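Diffuse adherence adhesin (Escherichia coli, PDB 4MEE) mediates attachment of the bacterium to human and other mammalian cells, this C-terminal piece forming the outer-membrane beta barrel that serves as the adhesin's transport unit. Local coordinates at residues L163-L168 against Q343-G348; R191-R196 against S460-I465; G375-W380 against Y397-W402; E428-I433 against G446-A451. One frame throughout, in Å; residues are numbered along the deposited sequence.

Interaction 1 (L163-L168 against Q343-G348); sequences LFLMDL and QAVWMG
With CG anti to the backbone N (chi1 -175°) and the chain extended beyond it, Gln343 holds its amide up from the strand against the backbone of the loop 163-168. Met347 starts differently, CG beside the backbone N (chi1 -62°), and its straight chain then carries CE to Leu165. The polar link is slight: Gln343 NE2 gives a weak, bent hydrogen bond to Met166 O at 3.4 Å. Gln343 OE1 also lies 3.4 Å from Asp167 OD1, but both are acceptors, and the carboxylate and amide planes are turned 66° apart; OD1 finds its strong partner in Lys373, through a salt bridge. Apolar contacts flank the amide. Leu168 slides past the Gln343 stem in the opposite direction, its CD2 4.0 Å from Gln343 CB. The two methyl branches of Leu165 divide between two neighbours, CD1 lying 4.1 Å from Val345 CG1 and CD2 an equal 4.1 Å from Met347 CE. Gln343, Val345 and Met347 all lie on the inward side of strand 333-355 and are buried. A peptide following an N-terminal helix and threaded along the inner wall in this way is characteristic of the plugged pore of autotransporter beta barrels.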
loop_
_atom_site.group_PDB
_atom_site.type_symbol
_atom_site.label_atom_id
_atom_site.label_comp_id
_atom_site.label_asym_id
_atom_site.label_seq_id
_atom_site.Cartn_x
_atom_site.Cartn_y
_atom_site.Cartn_z
ATOM N N LEU A 163 -3.172 -4.118 -0.915
ATOM C CA LEU A 163 -3.111 -3.833 -2.340
ATOM C C LEU A 163 -3.543 -2.428 -2.776
ATOM O O LEU A 163 -2.975 -1.883 -3.704
ATOM C CB LEU A 163 -3.880 -4.891 -3.121
ATOM C CG LEU A 163 -3.276 -5.366 -4.445
ATOM C CD1 LEU A 163 -1.794 -5.038 -4.519
ATOM C CD2 LEU A 163 -3.522 -6.851 -4.640
ATOM N N PHE A 164 -4.544 -1.841 -2.137
ATOM C CA PHE A 164 -5.044 -0.563 -2.611
ATOM C C PHE A 164 -4.718 0.575 -1.694
ATOM O O PHE A 164 -5.392 1.592 -1.705
ATOM C CB PHE A 164 -6.546 -0.617 -2.790
ATOM C CG PHE A 164 -6.965 -1.289 -4.020
ATOM C CD1 PHE A 164 -6.703 -0.728 -5.227
ATOM C CD2 PHE A 164 -7.612 -2.483 -3.962
ATOM C CE1 PHE A 164 -7.086 -1.349 -6.364
ATOM C CE2 PHE A 164 -7.993 -3.110 -5.095
ATOM C CZ PHE A 164 -7.734 -2.540 -6.293
ATOM N N LEU A 165 -3.683 0.394 -0.901
ATOM C CA LEU A 165 -3.271 1.367 0.077
ATOM C C LEU A 165 -2.781 2.620 -0.595
ATOM O O LEU A 165 -2.186 2.542 -1.648
ATOM C CB LEU A 165 -2.117 0.788 0.862
ATOM C CG LEU A 165 -2.315 0.489 2.341
ATOM C CD1 LEU A 165 -3.587 -0.296 2.611
ATOM C CD2 LEU A 165 -1.103 -0.290 2.796
ATOM N N MET A 166 -3.014 3.776 0.010
ATOM C CA MET A 166 -2.456 5.001 -0.522
ATOM C C MET A 166 -1.666 5.710 0.562
ATOM O O MET A 166 -2.212 6.077 1.592
ATOM C CB MET A 166 -3.562 5.909 -1.024
ATOM C CG MET A 166 -3.150 6.765 -2.208
ATOM S SD MET A 166 -4.330 8.080 -2.559
ATOM C CE MET A 166 -4.904 8.448 -0.903
ATOM N N ASP A 167 -0.380 5.922 0.321
ATOM C CA ASP A 167 0.475 6.537 1.317
ATOM C C ASP A 167 0.256 8.019 1.363
ATOM O O ASP A 167 -0.377 8.583 0.487
ATOM C CB ASP A 167 1.930 6.260 0.998
ATOM C CG ASP A 167 2.416 4.968 1.605
ATOM O OD1 ASP A 167 1.848 4.534 2.629
ATOM O OD2 ASP A 167 3.374 4.381 1.064
ATOM N N LEU A 168 0.794 8.642 2.394
ATOM C CA LEU A 168 0.694 10.061 2.560
ATOM C C LEU A 168 1.505 10.674 1.465
ATOM O O LEU A 168 2.401 10.031 0.931
ATOM C CB LEU A 168 1.327 10.446 3.877
ATOM C CG LEU A 168 0.441 10.963 4.999
ATOM C CD1 LEU A 168 -0.897 10.260 4.992
ATOM C CD2 LEU A 168 1.154 10.674 6.298
ATOM N N GLN A 343 1.159 7.865 10.282
ATOM C CA GLN A 343 0.007 7.342 9.541
ATOM C C GLN A 343 -0.496 6.032 10.146
ATOM O O GLN A 343 0.302 5.177 10.533
ATOM C CB GLN A 343 0.377 7.131 8.065
ATOM C CG GLN A 343 -0.780 6.702 7.169
ATOM C CD GLN A 343 -0.343 6.223 5.794
ATOM O OE1 GLN A 343 0.839 5.986 5.545
ATOM N NE2 GLN A 343 -1.305 6.084 4.887
ATOM N N ALA A 344 -1.819 5.885 10.220
ATOM C CA ALA A 344 -2.454 4.654 10.702
ATOM C C ALA A 344 -3.511 4.153 9.717
ATOM O O ALA A 344 -4.316 4.938 9.210
ATOM C CB ALA A 344 -3.062 4.865 12.081
ATOM N N VAL A 345 -3.497 2.847 9.452
ATOM C CA VAL A 345 -4.440 2.217 8.524
ATOM C C VAL A 345 -5.176 1.049 9.191
ATOM O O VAL A 345 -4.555 0.198 9.828
ATOM C CB VAL A 345 -3.736 1.708 7.236
ATOM C CG1 VAL A 345 -4.750 1.146 6.250
ATOM C CG2 VAL A 345 -2.924 2.814 6.576
ATOM N N TRP A 346 -6.500 1.024 9.040
ATOM C CA TRP A 346 -7.319 -0.105 9.485
ATOM C C TRP A 346 -7.635 -1.027 8.310
ATOM O O TRP A 346 -8.330 -0.640 7.369
ATOM C CB TRP A 346 -8.609 0.377 10.167
ATOM C CG TRP A 346 -9.684 -0.680 10.287
ATOM C CD1 TRP A 346 -9.575 -1.898 10.897
ATOM C CD2 TRP A 346 -11.028 -0.600 9.792
ATOM N NE1 TRP A 346 -10.763 -2.584 10.806
ATOM C CE2 TRP A 346 -11.672 -1.813 10.133
ATOM C CE3 TRP A 346 -11.750 0.375 9.088
ATOM C CZ2 TRP A 346 -13.003 -2.076 9.799
ATOM C CZ3 TRP A 346 -13.075 0.114 8.761
ATOM C CH2 TRP A 346 -13.687 -1.103 9.119
ATOM N N MET A 347 -7.114 -2.248 8.377
ATOM C CA MET A 347 -7.325 -3.249 7.338
ATOM C C MET A 347 -8.470 -4.179 7.733
ATOM O O MET A 347 -8.315 -5.030 8.611
ATOM C CB MET A 347 -6.033 -4.039 7.091
ATOM C CG MET A 347 -4.866 -3.195 6.591
ATOM S SD MET A 347 -3.330 -4.124 6.406
ATOM C CE MET A 347 -2.213 -2.835 5.863
ATOM N N GLY A 348 -9.622 -4.009 7.086
ATOM C CA GLY A 348 -10.822 -4.769 7.443
ATOM C C GLY A 348 -11.385 -5.659 6.349
ATOM O O GLY A 348 -12.585 -5.937 6.329
#

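Interaction 2 (R191-R196 against S460-I465); sequences RITGGR and SGALGI. Unlike the reference sequence in segment 191-196: Arg191 (reference Lys).
The seam of the autotransporter barrel lies here, where its first strand, through Arg191-Arg196, pairs with its last, through Ser460-Ile465. Ile192 and Leu463 form a hydrogen-bonded antiparallel pair, Ile192 N meeting Leu463 O at 2.9 Å and Leu463 N returning to Ile192 O at 2.9 Å. Two residues on, Gly194 and Gly461 repeat the exchange, with Gly194 N 2.9 Å from Gly461 O. The intervening pair, Thr193 with Ala462, is non-hydrogen-bonded, and there the side chains take over. Ala462 CB sits between two neighbours on the lumen side: Thr193 CG2 at 3.8 Å and Arg191 NE, also at 3.8 Å. The extended Arg191 chain (CG anti to the backbone N, chi1 -176°) rises from the strand and leans toward Thr193, so that Thr193 OG1 lies over one face of the guanidinium, 4.0 Å above its plane; the Ala462 methyl approaches the same group obliquely. The charge of Arg191 is met outside the two strands, by a salt bridge from NE to Glu170 of the peptide inside the barrel. Gly195 and Ser460 continue this inner face as a further non-hydrogen-bonded pair. On the outer face the ends of Ile192 and Leu463 lead away from each other, consistent with an apolar belt facing lipid. Antiparallel pairing of the first and last strands, whose paired segments are 264 residues apart along the chain, is the closure that defines a transmembrane beta barrel.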
loop_
_atom_site.group_PDB
_atom_site.type_symbol
_atom_site.label_atom_id
_atom_site.label_comp_id
_atom_site.label_asym_id
_atom_site.label_seq_id
_atom_site.Cartn_x
_atom_site.Cartn_y
_atom_site.Cartn_z
ATOM N N ARG A 191 -2.594 6.545 -10.960
ATOM C CA ARG A 191 -1.330 6.000 -10.506
ATOM C C ARG A 191 -1.272 4.562 -10.907
ATOM O O ARG A 191 -2.262 3.878 -10.845
ATOM C CB ARG A 191 -1.248 6.090 -9.006
ATOM C CG ARG A 191 0.070 5.622 -8.458
ATOM C CD ARG A 191 0.199 6.083 -7.035
ATOM N NE ARG A 191 1.177 5.288 -6.313
ATOM C CZ ARG A 191 0.880 4.496 -5.290
ATOM N NH1 ARG A 191 -0.370 4.413 -4.866
ATOM N NH2 ARG A 191 1.829 3.797 -4.685
ATOM N N ILE A 192 -0.105 4.095 -11.295
ATOM C CA ILE A 192 0.005 2.764 -11.798
ATOM C C ILE A 192 1.190 2.127 -11.159
ATOM O O ILE A 192 2.286 2.621 -11.312
ATOM C CB ILE A 192 0.346 2.836 -13.256
ATOM C CG1 ILE A 192 -0.909 3.083 -14.052
ATOM C CG2 ILE A 192 0.948 1.523 -13.692
ATOM C CD1 ILE A 192 -1.273 1.870 -14.862
ATOM N N THR A 193 0.992 1.008 -10.480
ATOM C CA THR A 193 2.071 0.412 -9.722
ATOM C C THR A 193 2.408 -0.993 -10.125
ATOM O O THR A 193 1.581 -1.695 -10.646
ATOM C CB THR A 193 1.690 0.330 -8.266
ATOM O OG1 THR A 193 0.875 1.457 -7.937
ATOM C CG2 THR A 193 2.918 0.325 -7.431
ATOM N N GLY A 194 3.639 -1.398 -9.862
ATOM C CA GLY A 194 4.079 -2.754 -10.135
ATOM C C GLY A 194 4.882 -3.193 -8.939
ATOM O O GLY A 194 5.585 -2.400 -8.368
ATOM N N GLY A 195 4.782 -4.444 -8.528
ATOM C CA GLY A 195 5.495 -4.834 -7.328
ATOM C C GLY A 195 5.737 -6.311 -7.223
ATOM O O GLY A 195 5.077 -7.095 -7.869
ATOM N N ARG A 196 6.682 -6.696 -6.392
ATOM C CA ARG A 196 6.922 -8.091 -6.170
ATOM C C ARG A 196 7.063 -8.238 -4.681
ATOM O O ARG A 196 7.521 -7.321 -4.027
ATOM C CB ARG A 196 8.194 -8.517 -6.884
ATOM N N SER A 460 8.586 -1.966 -5.030
ATOM C CA SER A 460 7.478 -1.457 -5.811
ATOM C C SER A 460 7.935 -0.266 -6.627
ATOM O O SER A 460 8.742 0.522 -6.161
ATOM C CB SER A 460 6.295 -1.102 -4.900
ATOM O OG SER A 460 6.164 0.295 -4.703
ATOM N N GLY A 461 7.440 -0.158 -7.853
ATOM C CA GLY A 461 7.716 0.998 -8.694
ATOM C C GLY A 461 6.397 1.532 -9.202
ATOM O O GLY A 461 5.599 0.782 -9.758
ATOM N N ALA A 462 6.147 2.817 -8.996
ATOM C CA ALA A 462 4.882 3.402 -9.397
ATOM C C ALA A 462 5.119 4.578 -10.318
ATOM O O ALA A 462 6.122 5.261 -10.191
ATOM C CB ALA A 462 4.098 3.840 -8.177
ATOM N N LEU A 463 4.201 4.789 -11.253
ATOM C CA LEU A 463 4.211 5.970 -12.101
ATOM C C LEU A 463 2.860 6.632 -12.017
ATOM O O LEU A 463 1.844 5.996 -12.279
ATOM C CB LEU A 463 4.497 5.592 -13.545
ATOM C CG LEU A 463 5.956 5.753 -13.946
ATOM C CD1 LEU A 463 6.266 4.898 -15.162
ATOM C CD2 LEU A 463 6.268 7.217 -14.218
ATOM N N GLY A 464 2.839 7.904 -11.639
ATOM C CA GLY A 464 1.584 8.627 -11.466
ATOM C C GLY A 464 1.498 9.866 -12.331
ATOM O O GLY A 464 2.505 10.517 -12.587
ATOM N N ILE A 465 0.287 10.193 -12.770
ATOM C CA ILE A 465 0.053 11.355 -13.617
ATOM C C ILE A 465 -1.096 12.171 -13.038
ATOM O O ILE A 465 -2.132 11.622 -12.683
ATOM C CB ILE A 465 -0.279 10.917 -15.054
ATOM C CG1 ILE A 465 0.840 10.028 -15.595
ATOM C CG2 ILE A 465 -0.478 12.121 -15.965
ATOM C CD1 ILE A 465 0.355 8.686 -16.087
#

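Interaction 3 (G375-W380 against Y397-W402); sequences GIRASW and YIEANW
This is a pairing of two adjacent strands in the wall of the autotransporter beta barrel, where Arg377 on one strand is held by both Glu399 and Tyr397 on the other. The strands run antiparallel at 174°, and two hydrogen-bonded pairs, Ile376 with Ala400 and Ala378 with Ile398, join their backbones; Ala378 N reaches Ile398 O at 2.8 Å. Ile376, Ala378, Ile398 and Ala400 point to the outer surface of the barrel, as expected for membrane-spanning strands, and the polar side chains to the lumen. On that inner side Arg377 leaves with CG anti to the backbone N and then bends at chi3 (-82°), a turn that lays its guanidinium flat on one face of the Tyr397 ring. The centres are 4.1 Å apart and the planes almost parallel, so the stack also counts as a cation-pi contact, with NH1 lying over the rim near Tyr397 CG. The edge of the same group faces Glu399. Arg377 NE forms a salt-bridging hydrogen bond to Glu399 OE1 at 2.8 Å, and Arg377 NH2 adds a weak one to the same oxygen at 3.1 Å. Stack and salt bridge together probably restrict the tilt and rotation of the guanidinium. The other carboxylate oxygen of Glu399 is tied along its own strand by Asn401, whose amide also reaches Glu428 on the next strand and His341: Asn401 ND2 approaches Glu399 OE2 from above the carboxylate plane, at 2.6 Å.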
loop_
_atom_site.group_PDB
_atom_site.type_symbol
_atom_site.label_atom_id
_atom_site.label_comp_id
_atom_site.label_asym_id
_atom_site.label_seq_id
_atom_site.Cartn_x
_atom_site.Cartn_y
_atom_site.Cartn_z
ATOM N N GLY A 375 7.549 8.181 10.311
ATOM C CA GLY A 375 8.752 8.482 9.553
ATOM C C GLY A 375 9.005 9.937 9.243
ATOM O O GLY A 375 8.292 10.824 9.709
ATOM N N ILE A 376 10.048 10.168 8.457
ATOM C CA ILE A 376 10.415 11.501 8.019
ATOM C C ILE A 376 10.748 11.498 6.540
ATOM O O ILE A 376 11.458 10.615 6.062
ATOM C CB ILE A 376 11.635 12.035 8.781
ATOM C CG1 ILE A 376 11.955 13.450 8.310
ATOM C CG2 ILE A 376 12.841 11.133 8.557
ATOM C CD1 ILE A 376 12.376 14.376 9.427
ATOM N N ARG A 377 10.242 12.497 5.823
ATOM C CA ARG A 377 10.607 12.684 4.425
ATOM C C ARG A 377 11.442 13.937 4.214
ATOM O O ARG A 377 11.121 15.003 4.734
ATOM C CB ARG A 377 9.382 12.740 3.517
ATOM C CG ARG A 377 9.767 12.749 2.048
ATOM C CD ARG A 377 8.620 13.162 1.147
ATOM N NE ARG A 377 7.711 12.058 0.858
ATOM C CZ ARG A 377 7.075 11.899 -0.299
ATOM N NH1 ARG A 377 7.256 12.764 -1.288
ATOM N NH2 ARG A 377 6.261 10.868 -0.472
ATOM N N ALA A 378 12.501 13.792 3.427
ATOM C CA ALA A 378 13.352 14.910 3.061
ATOM C C ALA A 378 13.167 15.194 1.583
ATOM O O ALA A 378 13.411 14.331 0.745
ATOM C CB ALA A 378 14.802 14.582 3.362
ATOM N N SER A 379 12.735 16.407 1.267
ATOM C CA SER A 379 12.414 16.759 -0.106
ATOM C C SER A 379 13.284 17.919 -0.550
ATOM O O SER A 379 13.507 18.860 0.212
ATOM C CB SER A 379 10.945 17.156 -0.209
ATOM O OG SER A 379 10.267 16.882 1.003
ATOM N N TRP A 380 13.778 17.843 -1.782
ATOM C CA TRP A 380 14.595 18.902 -2.353
ATOM C C TRP A 380 13.935 19.428 -3.619
ATOM O O TRP A 380 14.054 18.819 -4.677
ATOM C CB TRP A 380 16.002 18.382 -2.666
ATOM N N TYR A 397 12.881 13.223 -3.818
ATOM C CA TYR A 397 12.629 13.023 -2.399
ATOM C C TYR A 397 13.241 11.729 -1.880
ATOM O O TYR A 397 13.393 10.759 -2.623
ATOM C CB TYR A 397 11.120 13.048 -2.121
ATOM C CG TYR A 397 10.352 11.885 -2.721
ATOM C CD1 TYR A 397 9.835 11.955 -4.014
ATOM C CD2 TYR A 397 10.139 10.715 -1.990
ATOM C CE1 TYR A 397 9.133 10.893 -4.564
ATOM C CE2 TYR A 397 9.440 9.647 -2.534
ATOM C CZ TYR A 397 8.938 9.741 -3.818
ATOM O OH TYR A 397 8.243 8.682 -4.357
ATOM N N ILE A 398 13.600 11.728 -0.600
ATOM C CA ILE A 398 13.976 10.506 0.098
ATOM C C ILE A 398 13.143 10.369 1.357
ATOM O O ILE A 398 12.951 11.339 2.087
ATOM C CB ILE A 398 15.444 10.503 0.545
ATOM C CG1 ILE A 398 16.368 11.062 -0.545
ATOM C CG2 ILE A 398 15.839 9.102 0.988
ATOM C CD1 ILE A 398 16.768 10.071 -1.618
ATOM N N GLU A 399 12.679 9.156 1.631
ATOM C CA GLU A 399 11.826 8.919 2.789
ATOM C C GLU A 399 12.167 7.618 3.510
ATOM O O GLU A 399 12.469 6.606 2.876
ATOM C CB GLU A 399 10.353 8.929 2.374
ATOM C CG GLU A 399 9.378 9.065 3.536
ATOM C CD GLU A 399 7.924 8.983 3.113
ATOM O OE1 GLU A 399 7.574 9.497 2.028
ATOM O OE2 GLU A 399 7.122 8.405 3.875
ATOM N N ALA A 400 12.111 7.664 4.839
ATOM C CA ALA A 400 12.340 6.492 5.679
ATOM C C ALA A 400 11.210 6.335 6.694
ATOM O O ALA A 400 10.830 7.297 7.364
ATOM C CB ALA A 400 13.685 6.594 6.384
ATOM N N ASN A 401 10.676 5.120 6.794
ATOM C CA ASN A 401 9.540 4.835 7.670
ATOM C C ASN A 401 9.708 3.581 8.524
ATOM O O ASN A 401 10.430 2.650 8.157
ATOM C CB ASN A 401 8.249 4.705 6.853
ATOM C CG ASN A 401 7.741 6.035 6.332
ATOM O OD1 ASN A 401 7.669 7.021 7.064
ATOM N ND2 ASN A 401 7.359 6.060 5.061
ATOM N N TRP A 402 9.029 3.577 9.667
ATOM C CA TRP A 402 8.918 2.392 10.505
ATOM C C TRP A 402 7.488 1.859 10.446
ATOM O O TRP A 402 6.532 2.553 10.795
ATOM C CB TRP A 402 9.354 2.699 11.944
ATOM C CG TRP A 402 8.996 1.640 12.954
ATOM C CD1 TRP A 402 9.172 0.289 12.832
ATOM C CD2 TRP A 402 8.422 1.852 14.251
ATOM N NE1 TRP A 402 8.729 -0.352 13.963
ATOM C CE2 TRP A 402 8.266 0.582 14.852
ATOM C CE3 TRP A 402 8.019 2.992 14.961
ATOM C CZ2 TRP A 402 7.724 0.419 16.131
ATOM C CZ3 TRP A 402 7.479 2.828 16.235
ATOM C CH2 TRP A 402 7.338 1.551 16.806
#

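Interaction 4 (E428-I433 against G446-A451); sequences EIKTGI and GVAYQA
Strands 428-433 and 446-451 run antiparallel at 171°, with Ile429-Tyr449 and Thr431-Val447 as the hydrogen-bonded pairs; Val447 N lies 2.8 Å from Thr431 O, and Ile429 N 3.1 Å from Tyr449 O. Between them Lys430 faces Ala448, and its CG and CD pass the Ala448 methyl, CG at 4.1 Å, before the bent chain carries the ammonium away. On the same inner side Glu428 and Gln450 run alongside each other in the same direction and touch through their stems: Glu428 CG is 4.0 Å from Gln450 CG. Their ends do not bond to each other; the Glu428 carboxylate has its partners in Lys373, a salt bridge, and Asn401. The outer side is mostly apolar. Ile429 CG2, set between the backbone N and the carbonyl carbon, is turned across to the base of Tyr449, 4.0 Å from its CB and at the edge of the ring, not over its face. The ring itself leads away along the surface, while Thr431 OG1 is hydrogen-bonded to Tyr397 O on the neighbouring strand 397-405. At the far end Gly432 and Gly446 bring their backbones together. Mainly polar residues within and mainly apolar ones without mark this beta hairpin as part of a transmembrane beta barrel.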
loop_
_atom_site.group_PDB
_atom_site.type_symbol
_atom_site.label_atom_id
_atom_site.label_comp_id
_atom_site.label_asym_id
_atom_site.label_seq_id
_atom_site.Cartn_x
_atom_site.Cartn_y
_atom_site.Cartn_z
ATOM N N GLU A 428 11.016 0.727 6.053
ATOM C CA GLU A 428 10.656 1.108 4.700
ATOM C C GLU A 428 11.501 2.265 4.210
ATOM O O GLU A 428 11.750 3.213 4.945
ATOM C CB GLU A 428 9.178 1.452 4.641
ATOM C CG GLU A 428 8.672 1.878 3.275
ATOM C CD GLU A 428 7.333 2.576 3.371
ATOM O OE1 GLU A 428 7.102 3.261 4.386
ATOM O OE2 GLU A 428 6.512 2.442 2.442
ATOM N N ILE A 429 11.941 2.180 2.963
ATOM C CA ILE A 429 12.701 3.256 2.357
ATOM C C ILE A 429 12.133 3.590 0.993
ATOM O O ILE A 429 12.054 2.734 0.116
ATOM C CB ILE A 429 14.181 2.888 2.195
ATOM C CG1 ILE A 429 14.943 4.036 1.534
ATOM C CG2 ILE A 429 14.327 1.633 1.355
ATOM C CD1 ILE A 429 15.570 5.000 2.515
ATOM N N LYS A 430 11.752 4.847 0.823
ATOM C CA LYS A 430 11.180 5.318 -0.425
ATOM C C LYS A 430 12.094 6.346 -1.050
ATOM O O LYS A 430 12.881 6.987 -0.354
ATOM C CB LYS A 430 9.817 5.950 -0.173
ATOM C CG LYS A 430 8.811 5.000 0.448
ATOM C CD LYS A 430 7.388 5.373 0.067
ATOM C CE LYS A 430 6.676 6.112 1.188
ATOM N NZ LYS A 430 5.748 7.139 0.644
ATOM N N THR A 431 11.988 6.494 -2.363
ATOM C CA THR A 431 12.673 7.556 -3.078
ATOM C C THR A 431 12.070 7.690 -4.457
ATOM O O THR A 431 11.500 6.740 -4.974
ATOM C CB THR A 431 14.178 7.280 -3.229
ATOM O OG1 THR A 431 14.781 8.358 -3.952
ATOM C CG2 THR A 431 14.412 5.980 -3.981
ATOM N N GLY A 432 12.206 8.868 -5.051
ATOM C CA GLY A 432 11.725 9.102 -6.407
ATOM C C GLY A 432 11.854 10.556 -6.807
ATOM O O GLY A 432 12.290 11.385 -6.012
ATOM N N ILE A 433 11.478 10.857 -8.046
ATOM C CA ILE A 433 11.532 12.219 -8.574
ATOM C C ILE A 433 10.175 12.600 -9.170
ATOM O O ILE A 433 9.545 11.788 -9.841
ATOM C CB ILE A 433 12.668 12.379 -9.623
ATOM C CG1 ILE A 433 12.848 13.851 -10.016
ATOM C CG2 ILE A 433 12.426 11.495 -10.844
ATOM C CD1 ILE A 433 14.163 14.160 -10.704
ATOM N N GLY A 446 8.324 6.659 -8.533
ATOM C CA GLY A 446 8.706 6.363 -7.161
ATOM C C GLY A 446 9.102 4.911 -7.000
ATOM O O GLY A 446 8.550 4.035 -7.662
ATOM N N VAL A 447 10.071 4.665 -6.123
ATOM C CA VAL A 447 10.544 3.318 -5.822
ATOM C C VAL A 447 10.505 3.092 -4.310
ATOM O O VAL A 447 11.123 3.835 -3.544
ATOM C CB VAL A 447 11.963 3.064 -6.391
ATOM C CG1 VAL A 447 12.513 1.728 -5.915
ATOM C CG2 VAL A 447 11.950 3.113 -7.913
ATOM N N ALA A 448 9.760 2.070 -3.897
ATOM C CA ALA A 448 9.576 1.728 -2.487
ATOM C C ALA A 448 10.043 0.305 -2.195
ATOM O O ALA A 448 9.802 -0.613 -2.986
ATOM C CB ALA A 448 8.118 1.893 -2.092
ATOM N N TYR A 449 10.702 0.135 -1.051
ATOM C CA TYR A 449 11.225 -1.160 -0.636
ATOM C C TYR A 449 10.988 -1.403 0.854
ATOM O O TYR A 449 11.349 -0.570 1.683
ATOM C CB TYR A 449 12.714 -1.262 -0.968
ATOM C CG TYR A 449 13.374 -2.488 -0.394
ATOM C CD1 TYR A 449 13.266 -3.719 -1.032
ATOM C CD2 TYR A 449 14.099 -2.419 0.791
ATOM C CE1 TYR A 449 13.869 -4.849 -0.513
ATOM C CE2 TYR A 449 14.708 -3.542 1.321
ATOM C CZ TYR A 449 14.589 -4.753 0.665
ATOM O OH TYR A 449 15.189 -5.871 1.189
ATOM N N GLN A 450 10.386 -2.548 1.177
ATOM C CA GLN A 450 10.021 -2.904 2.554
ATOM C C GLN A 450 10.719 -4.178 2.978
ATOM O O GLN A 450 10.744 -5.147 2.229
ATOM C CB GLN A 450 8.523 -3.168 2.678
ATOM C CG GLN A 450 7.651 -1.957 2.943
ATOM C CD GLN A 450 6.694 -1.667 1.804
ATOM O OE1 GLN A 450 7.102 -1.544 0.649
ATOM N NE2 GLN A 450 5.411 -1.557 2.125
ATOM N N ALA A 451 11.247 -4.202 4.192
ATOM C CA ALA A 451 11.858 -5.420 4.697
ATOM C C ALA A 451 11.453 -5.688 6.134
ATOM O O ALA A 451 11.402 -4.778 6.956
ATOM C CB ALA A 451 13.367 -5.356 4.567
#

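How the interactions relate
Beyond helix 149-162 the chain runs along the barrel lumen, and interaction 1 closes the loop from 163-168 to strand 333-355, anchoring that inner peptide to the wall. Interaction 2 begins at 191-196, inside this loop, and ends at 460-465, so the two cross: one fixes the plug, the other closes the barrel. Interactions 3 and 4 follow in series within the span of interaction 2, each joining strands close in sequence. They are neighbours, Asn401 N meeting Glu428 O at 2.9 Å, and 446-451 in turn pairs with 460-465, linking interaction 4 to interaction 2. A shared lysine partner, Lys373, also ties interaction 1 to interaction 4, joining plug and wall.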